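Histidinol-phosphatase (Bordetella pertussis, PDB 3FVV) probably catalyses the magnesium-dependent dephosphorylation of L-histidinol phosphate to L-histidinol, the penultimate step of histidine biosynthesis, as a HAD-like hydrolase of the SerB family. Local coordinates at residues A[18-23]-A[120-125]; A[29-34]-A[81-86]; A[22-27]-A[67-72]. One frame throughout, in Å; residues are numbered along the deposited sequence.

Contact 1: A[18-23]-A[120-125]; sequences LDSDYQ and FVTAPI
Ser20 holds OG between its backbone N and carbonyl carbon (chi1 74°), while Thr122 swings CG2 to the side of its backbone N, opposite the carbonyl carbon, and these two groups face each other across the junction of cap and core in a HAD-type fold. The approach is loose: OG of Ser20 lies 4.1 Å from CG2 of Thr122. The polar ends look elsewhere. Ser20 OG is hydrogen-bonded to OD1 of Asp12, in the Asp-Leu-Asp sequence just after strand 5-9 that matches the first signature motif of these hydrolases, and Thr122 OG1 bonds back to the Asn118 carbonyl. No hydrogen bond crosses between 18-23 and 120-125; the latter offers only methyl groups, resting loosely against OG, O and CB of Ser20. CG1 of Val121 comes to 4.2 Å from the Ser20 carbonyl O, and Trp24, one helical turn on from Ser20, covers Val121 as well. Just before Ser20, Asp19 is the N-cap of helix 20-30; its carboxylate accepts the Asp21 N-H and, weakly, that of Tyr22. The first of these bonds is 3.0 Å from Asp21 N to Asp19 OD1, with the donor well above the carboxylate plane. One turn along from Val121, Ile125 brings CD1 to 4.3 Å from Ser20 CB.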
loop_
_atom_site.group_PDB
_atom_site.type_symbol
_atom_site.label_atom_id
_atom_site.label_comp_id
_atom_site.label_asym_id
_atom_site.label_seq_id
_atom_site.Cartn_x
_atom_site.Cartn_y
_atom_site.Cartn_z
ATOM N N LEU A 18 4.813 8.748 -4.582
ATOM C CA LEU A 18 3.783 9.510 -3.945
ATOM C C LEU A 18 3.054 8.577 -2.958
ATOM O O LEU A 18 3.305 7.356 -2.899
ATOM C CB LEU A 18 2.849 10.096 -5.017
ATOM C CG LEU A 18 2.284 9.138 -6.113
ATOM C CD1 LEU A 18 1.128 8.336 -5.565
ATOM C CD2 LEU A 18 1.899 9.847 -7.435
ATOM N N ASP A 19 2.175 9.168 -2.170
ATOM C CA ASP A 19 1.283 8.425 -1.293
ATOM C C ASP A 19 -0.081 8.343 -1.957
ATOM O O ASP A 19 -0.857 9.325 -2.027
ATOM C CB ASP A 19 1.149 9.126 0.086
ATOM C CG ASP A 19 0.101 8.459 0.964
ATOM O OD1 ASP A 19 -0.270 7.308 0.716
ATOM O OD2 ASP A 19 -0.353 9.090 1.908
ATOM N N SER A 20 -0.407 7.146 -2.390
ATOM C CA SER A 20 -1.605 6.927 -3.150
ATOM C C SER A 20 -2.876 7.189 -2.271
ATOM O O SER A 20 -3.906 7.596 -2.764
ATOM C CB SER A 20 -1.575 5.540 -3.804
ATOM O OG SER A 20 -1.801 4.462 -2.893
ATOM N N ASP A 21 -2.761 7.043 -0.965
ATOM C CA ASP A 21 -3.921 7.187 -0.048
ATOM C C ASP A 21 -4.311 8.682 -0.065
ATOM O O ASP A 21 -5.410 9.044 -0.448
ATOM C CB ASP A 21 -3.485 6.707 1.342
ATOM C CG ASP A 21 -4.612 6.137 2.184
ATOM O OD1 ASP A 21 -5.707 5.822 1.684
ATOM O OD2 ASP A 21 -4.370 6.019 3.420
ATOM N N TYR A 22 -3.358 9.536 0.295
ATOM C CA TYR A 22 -3.531 10.995 0.303
ATOM C C TYR A 22 -3.887 11.542 -1.091
ATOM O O TYR A 22 -4.835 12.315 -1.236
ATOM C CB TYR A 22 -2.292 11.686 0.849
ATOM C CG TYR A 22 -2.531 13.186 0.880
ATOM C CD1 TYR A 22 -3.292 13.766 1.900
ATOM C CD2 TYR A 22 -2.124 13.988 -0.176
ATOM C CE1 TYR A 22 -3.592 15.150 1.905
ATOM C CE2 TYR A 22 -2.395 15.360 -0.190
ATOM C CZ TYR A 22 -3.135 15.943 0.849
ATOM O OH TYR A 22 -3.426 17.296 0.812
ATOM N N GLN A 23 -3.200 11.087 -2.137
ATOM C CA GLN A 23 -3.482 11.607 -3.507
ATOM C C GLN A 23 -4.928 11.254 -3.933
ATOM O O GLN A 23 -5.637 12.059 -4.540
ATOM C CB GLN A 23 -2.479 11.085 -4.512
ATOM C CG GLN A 23 -1.096 11.547 -4.244
ATOM C CD GLN A 23 -1.000 13.059 -4.387
ATOM O OE1 GLN A 23 -1.713 13.680 -5.198
ATOM N NE2 GLN A 23 -0.122 13.642 -3.626
ATOM N N PHE A 120 -9.609 -1.206 -2.593
ATOM C CA PHE A 120 -10.303 -0.549 -3.669
ATOM C C PHE A 120 -9.362 0.397 -4.446
ATOM O O PHE A 120 -9.344 0.425 -5.668
ATOM C CB PHE A 120 -11.547 0.252 -3.203
ATOM C CG PHE A 120 -12.184 0.998 -4.333
ATOM C CD1 PHE A 120 -12.974 0.333 -5.254
ATOM C CD2 PHE A 120 -11.876 2.318 -4.573
ATOM C CE1 PHE A 120 -13.515 1.007 -6.360
ATOM C CE2 PHE A 120 -12.407 2.974 -5.692
ATOM C CZ PHE A 120 -13.213 2.309 -6.553
ATOM N N VAL A 121 -8.607 1.177 -3.714
ATOM C CA VAL A 121 -7.657 2.113 -4.298
ATOM C C VAL A 121 -6.466 1.416 -4.927
ATOM O O VAL A 121 -5.997 1.860 -5.942
ATOM C CB VAL A 121 -7.197 3.189 -3.231
ATOM C CG1 VAL A 121 -6.029 4.056 -3.761
ATOM C CG2 VAL A 121 -8.402 4.050 -2.821
ATOM N N THR A 122 -6.014 0.296 -4.389
ATOM C CA THR A 122 -4.753 -0.290 -4.848
ATOM C C THR A 122 -4.845 -1.494 -5.768
ATOM O O THR A 122 -3.869 -1.849 -6.371
ATOM C CB THR A 122 -3.845 -0.660 -3.654
ATOM O OG1 THR A 122 -4.596 -1.403 -2.681
ATOM C CG2 THR A 122 -3.287 0.635 -2.987
ATOM N N ALA A 123 -5.996 -2.141 -5.842
ATOM C CA ALA A 123 -6.157 -3.297 -6.762
ATOM C C ALA A 123 -5.704 -3.013 -8.196
ATOM O O ALA A 123 -4.905 -3.763 -8.742
ATOM C CB ALA A 123 -7.582 -3.885 -6.690
ATOM N N PRO A 124 -6.147 -1.918 -8.809
ATOM C CA PRO A 124 -5.695 -1.657 -10.214
ATOM C C PRO A 124 -4.209 -1.279 -10.317
ATOM O O PRO A 124 -3.636 -1.372 -11.366
ATOM C CB PRO A 124 -6.566 -0.469 -10.682
ATOM C CG PRO A 124 -7.801 -0.576 -9.791
ATOM C CD PRO A 124 -7.266 -1.057 -8.431
ATOM N N ILE A 125 -3.616 -0.837 -9.218
ATOM C CA ILE A 125 -2.184 -0.502 -9.166
ATOM C C ILE A 125 -1.338 -1.776 -9.119
ATOM O O ILE A 125 -0.295 -1.855 -9.792
ATOM C CB ILE A 125 -1.872 0.363 -7.935
ATOM C CG1 ILE A 125 -2.786 1.611 -7.930
ATOM C CG2 ILE A 125 -0.375 0.738 -7.929
ATOM C CD1 ILE A 125 -2.525 2.627 -6.873
#

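Contact 2: A[29-34]-A[81-86]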
loop_
_atom_site.group_PDB
_atom_site.type_symbol
_atom_site.label_atom_id
_atom_site.label_comp_id
_atom_site.label_asym_id
_atom_site.label_seq_id
_atom_site.Cartn_x
_atom_site.Cartn_y
_atom_site.Cartn_z
ATOM N N ALA A 29 -11.264 15.427 -3.399
ATOM C CA ALA A 29 -11.483 16.831 -2.930
ATOM C C ALA A 29 -11.488 17.833 -4.124
ATOM O O ALA A 29 -12.458 18.605 -4.319
ATOM C CB ALA A 29 -10.414 17.234 -1.889
ATOM N N ARG A 30 -10.372 17.823 -4.861
ATOM C CA ARG A 30 -10.108 18.660 -6.042
ATOM C C ARG A 30 -11.149 18.594 -7.108
ATOM O O ARG A 30 -11.289 19.480 -7.884
ATOM C CB ARG A 30 -8.885 18.138 -6.821
ATOM C CG ARG A 30 -7.645 18.857 -6.638
ATOM C CD ARG A 30 -6.682 18.729 -7.878
ATOM N NE ARG A 30 -6.383 17.392 -8.455
ATOM C CZ ARG A 30 -5.777 16.384 -7.827
ATOM N NH1 ARG A 30 -5.487 16.429 -6.536
ATOM N NH2 ARG A 30 -5.491 15.285 -8.499
ATOM N N THR A 31 -11.781 17.454 -7.220
ATOM C CA THR A 31 -12.469 17.096 -8.385
ATOM C C THR A 31 -14.022 17.091 -8.352
ATOM O O THR A 31 -14.623 16.376 -9.127
ATOM C CB THR A 31 -11.856 15.728 -8.757
ATOM O OG1 THR A 31 -11.502 15.694 -10.119
ATOM C CG2 THR A 31 -12.670 14.600 -8.372
ATOM N N GLY A 32 -14.768 17.784 -7.521
ATOM C CA GLY A 32 -14.816 17.762 -6.132
ATOM C C GLY A 32 -16.062 16.854 -5.877
ATOM O O GLY A 32 -17.231 17.189 -6.145
ATOM N N ARG A 33 -15.760 15.662 -5.407
ATOM C CA ARG A 33 -16.696 14.619 -5.199
ATOM C C ARG A 33 -16.709 14.335 -3.726
ATOM O O ARG A 33 -17.228 13.334 -3.316
ATOM C CB ARG A 33 -16.206 13.412 -5.991
ATOM C CG ARG A 33 -16.419 13.619 -7.445
ATOM C CD ARG A 33 -15.339 13.025 -8.250
ATOM N NE ARG A 33 -15.668 13.086 -9.684
ATOM C CZ ARG A 33 -14.769 12.911 -10.643
ATOM N NH1 ARG A 33 -13.492 12.671 -10.319
ATOM N NH2 ARG A 33 -15.135 12.947 -11.908
ATOM N N ALA A 34 -16.129 15.237 -2.931
ATOM C CA ALA A 34 -16.056 15.049 -1.455
ATOM C C ALA A 34 -16.605 16.309 -0.787
ATOM O O ALA A 34 -16.205 16.649 0.321
ATOM C CB ALA A 34 -14.606 14.770 -1.008
ATOM N N HIS A 81 -12.051 6.342 -10.105
ATOM C CA HIS A 81 -10.746 5.750 -9.925
ATOM C C HIS A 81 -9.993 5.580 -11.253
ATOM O O HIS A 81 -8.828 5.750 -11.298
ATOM C CB HIS A 81 -10.845 4.469 -9.127
ATOM C CG HIS A 81 -9.519 3.909 -8.757
ATOM N ND1 HIS A 81 -8.895 4.181 -7.550
ATOM C CD2 HIS A 81 -8.668 3.142 -9.448
ATOM C CE1 HIS A 81 -7.726 3.575 -7.518
ATOM N NE2 HIS A 81 -7.560 2.941 -8.657
ATOM N N GLU A 82 -10.669 5.227 -12.327
ATOM C CA GLU A 82 -9.995 5.186 -13.622
ATOM C C GLU A 82 -9.412 6.519 -14.005
ATOM O O GLU A 82 -8.330 6.613 -14.488
ATOM C CB GLU A 82 -10.914 4.705 -14.761
ATOM C CG GLU A 82 -11.437 3.300 -14.602
ATOM C CD GLU A 82 -12.613 2.980 -15.529
ATOM O OE1 GLU A 82 -12.890 3.764 -16.453
ATOM O OE2 GLU A 82 -13.310 1.960 -15.310
ATOM N N GLU A 83 -10.121 7.593 -13.752
ATOM C CA GLU A 83 -9.575 8.896 -14.041
ATOM C C GLU A 83 -8.337 9.172 -13.176
ATOM O O GLU A 83 -7.396 9.760 -13.631
ATOM C CB GLU A 83 -10.695 9.937 -13.785
ATOM C CG GLU A 83 -10.252 11.390 -13.926
ATOM C CD GLU A 83 -11.378 12.353 -13.418
ATOM O OE1 GLU A 83 -12.577 11.961 -13.497
ATOM O OE2 GLU A 83 -11.048 13.447 -12.880
ATOM N N PHE A 84 -8.401 8.786 -11.898
ATOM C CA PHE A 84 -7.302 8.856 -10.959
ATOM C C PHE A 84 -6.095 8.072 -11.464
ATOM O O PHE A 84 -4.962 8.528 -11.351
ATOM C CB PHE A 84 -7.776 8.320 -9.604
ATOM C CG PHE A 84 -6.703 8.214 -8.529
ATOM C CD1 PHE A 84 -6.079 9.361 -8.032
ATOM C CD2 PHE A 84 -6.395 7.017 -7.981
ATOM C CE1 PHE A 84 -5.150 9.316 -7.043
ATOM C CE2 PHE A 84 -5.415 6.910 -6.934
ATOM C CZ PHE A 84 -4.808 8.066 -6.462
ATOM N N MET A 85 -6.355 6.888 -11.994
ATOM C CA MET A 85 -5.245 6.080 -12.493
ATOM C C MET A 85 -4.594 6.800 -13.646
ATOM O O MET A 85 -3.375 6.952 -13.667
ATOM C CB MET A 85 -5.682 4.695 -12.976
ATOM C CG MET A 85 -5.939 3.706 -11.871
ATOM S SD MET A 85 -4.505 3.219 -10.863
ATOM C CE MET A 85 -3.666 2.217 -12.136
ATOM N N ARG A 86 -5.422 7.306 -14.568
ATOM C CA ARG A 86 -4.927 7.963 -15.792
ATOM C C ARG A 86 -4.165 9.266 -15.522
ATOM O O ARG A 86 -3.194 9.581 -16.223
ATOM C CB ARG A 86 -6.146 8.229 -16.697
ATOM C CG ARG A 86 -5.967 9.136 -17.830
ATOM C CD ARG A 86 -7.334 9.435 -18.652
ATOM N NE ARG A 86 -8.060 8.181 -18.757
ATOM C CZ ARG A 86 -9.214 7.869 -18.141
ATOM N NH1 ARG A 86 -9.945 8.753 -17.462
ATOM N NH2 ARG A 86 -9.678 6.653 -18.274
#
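Arg33 and Glu83 form a salt bridge in which NH2 of Arg33 gives its N-H to OE1 of Glu83 over 3.2 Å, with a fairly straight angle of 154° at the hydrogen. The oxygen receives it on its syn lone pair and lies almost in the guanidinium plane, yet the carboxylate as a whole is turned 64° from that plane, so a two-pronged, coplanar pairing is not achieved. NH1 also nears the same oxygen, but its modelled place is uncertain. The other carboxylate oxygen, Glu83 OE2, lies beside Thr31, 3.6 Å from its OG1. Glu83 reaches this far because its CG is anti to the backbone N (chi1 175°) and the chain stays extended beyond it. Around the arginine, the carbonyl O of Thr31 sits 3.4 Å above one guanidinium face, offset to the rim, and Trp80 adds a cation-pi contact. Phe27 touches both Arg33 and Glu83, placing aromatic carbon against the ion pair. Thr31 is where the chain leaves helix 20-30, and the turn that follows brings Arg33 over helix 74-89. Such a surface ion pair, tying the exit loop of one helix to the flank of another, belongs here to the helical cap of the SerB-like HAD hydrolases.

Contact 3: A[22-27]-A[67-72]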
loop_
_atom_site.group_PDB
_atom_site.type_symbol
_atom_site.label_atom_id
_atom_site.label_comp_id
_atom_site.label_asym_id
_atom_site.label_seq_id
_atom_site.Cartn_x
_atom_site.Cartn_y
_atom_site.Cartn_z
ATOM N N TYR A 22 -3.358 9.536 0.295
ATOM C CA TYR A 22 -3.531 10.995 0.303
ATOM C C TYR A 22 -3.887 11.542 -1.091
ATOM O O TYR A 22 -4.835 12.315 -1.236
ATOM C CB TYR A 22 -2.292 11.686 0.849
ATOM C CG TYR A 22 -2.531 13.186 0.880
ATOM C CD1 TYR A 22 -3.292 13.766 1.900
ATOM C CD2 TYR A 22 -2.124 13.988 -0.176
ATOM C CE1 TYR A 22 -3.592 15.150 1.905
ATOM C CE2 TYR A 22 -2.395 15.360 -0.190
ATOM C CZ TYR A 22 -3.135 15.943 0.849
ATOM O OH TYR A 22 -3.426 17.296 0.812
ATOM N N GLN A 23 -3.200 11.087 -2.137
ATOM C CA GLN A 23 -3.482 11.607 -3.507
ATOM C C GLN A 23 -4.928 11.254 -3.933
ATOM O O GLN A 23 -5.637 12.059 -4.540
ATOM C CB GLN A 23 -2.479 11.085 -4.512
ATOM C CG GLN A 23 -1.096 11.547 -4.244
ATOM C CD GLN A 23 -1.000 13.059 -4.387
ATOM O OE1 GLN A 23 -1.713 13.680 -5.198
ATOM N NE2 GLN A 23 -0.122 13.642 -3.626
ATOM N N TRP A 24 -5.390 10.079 -3.553
ATOM C CA TRP A 24 -6.780 9.750 -3.817
ATOM C C TRP A 24 -7.768 10.660 -3.082
ATOM O O TRP A 24 -8.728 11.114 -3.722
ATOM C CB TRP A 24 -7.015 8.276 -3.505
ATOM C CG TRP A 24 -8.427 7.751 -3.525
ATOM C CD1 TRP A 24 -9.092 7.322 -2.427
ATOM C CD2 TRP A 24 -9.378 7.657 -4.631
ATOM N NE1 TRP A 24 -10.346 6.892 -2.777
ATOM C CE2 TRP A 24 -10.559 7.095 -4.111
ATOM C CE3 TRP A 24 -9.324 7.933 -5.976
ATOM C CZ2 TRP A 24 -11.670 6.791 -4.894
ATOM C CZ3 TRP A 24 -10.426 7.638 -6.762
ATOM C CH2 TRP A 24 -11.584 7.054 -6.217
ATOM N N ALA A 25 -7.554 10.911 -1.778
ATOM C CA ALA A 25 -8.378 11.858 -1.019
ATOM C C ALA A 25 -8.349 13.220 -1.651
ATOM O O ALA A 25 -9.387 13.908 -1.841
ATOM C CB ALA A 25 -7.868 11.966 0.432
ATOM N N ASP A 26 -7.142 13.638 -2.004
ATOM C CA ASP A 26 -6.961 14.941 -2.579
ATOM C C ASP A 26 -7.589 15.011 -3.960
ATOM O O ASP A 26 -8.134 16.043 -4.341
ATOM C CB ASP A 26 -5.473 15.285 -2.683
ATOM C CG ASP A 26 -5.261 16.705 -3.128
ATOM O OD1 ASP A 26 -5.806 17.607 -2.472
ATOM O OD2 ASP A 26 -4.598 16.901 -4.141
ATOM N N PHE A 27 -7.524 13.911 -4.703
ATOM C CA PHE A 27 -8.140 13.833 -6.019
ATOM C C PHE A 27 -9.663 13.982 -5.916
ATOM O O PHE A 27 -10.285 14.731 -6.679
ATOM C CB PHE A 27 -7.750 12.534 -6.708
ATOM C CG PHE A 27 -8.616 12.179 -7.882
ATOM C CD1 PHE A 27 -8.264 12.592 -9.159
ATOM C CD2 PHE A 27 -9.742 11.413 -7.731
ATOM C CE1 PHE A 27 -9.015 12.279 -10.221
ATOM C CE2 PHE A 27 -10.506 11.109 -8.816
ATOM C CZ PHE A 27 -10.145 11.539 -10.056
ATOM N N GLY A 67 -14.321 6.267 4.670
ATOM C CA GLY A 67 -15.526 7.063 4.704
ATOM C C GLY A 67 -15.643 7.801 3.395
ATOM O O GLY A 67 -16.740 8.117 2.968
ATOM N N LEU A 68 -14.524 8.067 2.722
ATOM C CA LEU A 68 -14.622 8.667 1.400
ATOM C C LEU A 68 -15.335 7.750 0.365
ATOM O O LEU A 68 -15.987 8.215 -0.543
ATOM C CB LEU A 68 -13.234 9.043 0.903
ATOM C CG LEU A 68 -12.577 10.161 1.729
ATOM C CD1 LEU A 68 -11.124 10.370 1.336
ATOM C CD2 LEU A 68 -13.403 11.409 1.561
ATOM N N LEU A 69 -15.157 6.444 0.518
ATOM C CA LEU A 69 -15.819 5.445 -0.329
ATOM C C LEU A 69 -17.308 5.251 -0.017
ATOM O O LEU A 69 -18.139 4.999 -0.920
ATOM C CB LEU A 69 -15.064 4.122 -0.175
ATOM C CG LEU A 69 -13.552 4.066 -0.499
ATOM C CD1 LEU A 69 -13.095 2.596 -0.293
ATOM C CD2 LEU A 69 -13.159 4.554 -1.908
ATOM N N ALA A 70 -17.644 5.412 1.265
ATOM C CA ALA A 70 -18.991 5.229 1.784
ATOM C C ALA A 70 -19.944 6.288 1.234
ATOM O O ALA A 70 -21.147 6.070 1.174
ATOM C CB ALA A 70 -18.972 5.214 3.392
ATOM N N ALA A 71 -19.414 7.407 0.764
ATOM C CA ALA A 71 -20.245 8.536 0.331
ATOM C C ALA A 71 -20.800 8.386 -1.108
ATOM O O ALA A 71 -21.534 9.221 -1.574
ATOM C CB ALA A 71 -19.461 9.885 0.551
ATOM N N HIS A 72 -20.525 7.258 -1.794
ATOM C CA HIS A 72 -20.794 7.137 -3.225
ATOM C C HIS A 72 -21.075 5.724 -3.687
ATOM O O HIS A 72 -20.657 4.750 -3.088
ATOM C CB HIS A 72 -19.545 7.553 -3.991
ATOM C CG HIS A 72 -19.101 8.928 -3.699
ATOM N ND1 HIS A 72 -17.949 9.203 -2.998
ATOM C CD2 HIS A 72 -19.661 10.111 -3.988
ATOM C CE1 HIS A 72 -17.825 10.502 -2.863
ATOM N NE2 HIS A 72 -18.840 11.076 -3.471
#
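The all-helical cap inserted after the first signature motif of this HAD-type hydrolase brings helix 20-30 against the C-terminal part of helix 58-70, and four residues make the join. Leu68 and Ala25 meet where the backbones come nearest, with CA atoms 7.4 Å apart. CD1 of Leu68 rests 3.7 Å from CB of Ala25 and is almost as near to Ala25 CA, so the leucine branch lies directly on the helix surface, an approach that the short alanine side chain permits. Leu69 meets Trp24 at the rim of the indole instead of over a face. Its CD2 is near the ring plane, 3.8 Å from NE1 of Trp24 and 4.0 Å from CZ2, and the two side chains cross at about a right angle. The tryptophan gets there by setting CG anti to its backbone N (chi1 172°), which carries the indole out across the gap between the helices. Phe84 meets Trp24 edge-to-face, His81 meets it with the planes at about 60°, and Phe120 packs on both Trp24 and Leu69. The weakly bonded helix gives out after about Ala70; His72, in the loop that follows, donates from ND1 to the Leu68 carbonyl O over 3.3 Å. The bond is bent, 136° at the hydrogen. NE2, the other ring nitrogen, has a weak bond to the Arg33 carbonyl. Leu68 on Ala25 and Leu69 at the indole edge thus join helices 20-30 and 58-70 within the helical cap characteristic of SerB-like HAD hydrolases.

In the fold
All three contacts draw on helix 20-30 or its exit loop, and their centres lie 8 to 11 Å apart. Contact 1, at the start of that helix, closes the longest loop: it reaches helix 119-128, just past core strand 110-115, and the mostly helical chain between holds the partners of the other two. Contacts 2 and 3 alternate along the sequence, using the successive helices 74-89 and 58-70. Contacts 1 and 3 are buried, whereas contact 2 lies at the surface. Trp24 of contact 3 touches Val121 and Phe120 of segment 120-125 and Phe84 of segment 81-86. The example illustrates a general principle: one helix and its exit loop can link a cap to the core and to two further cap helices.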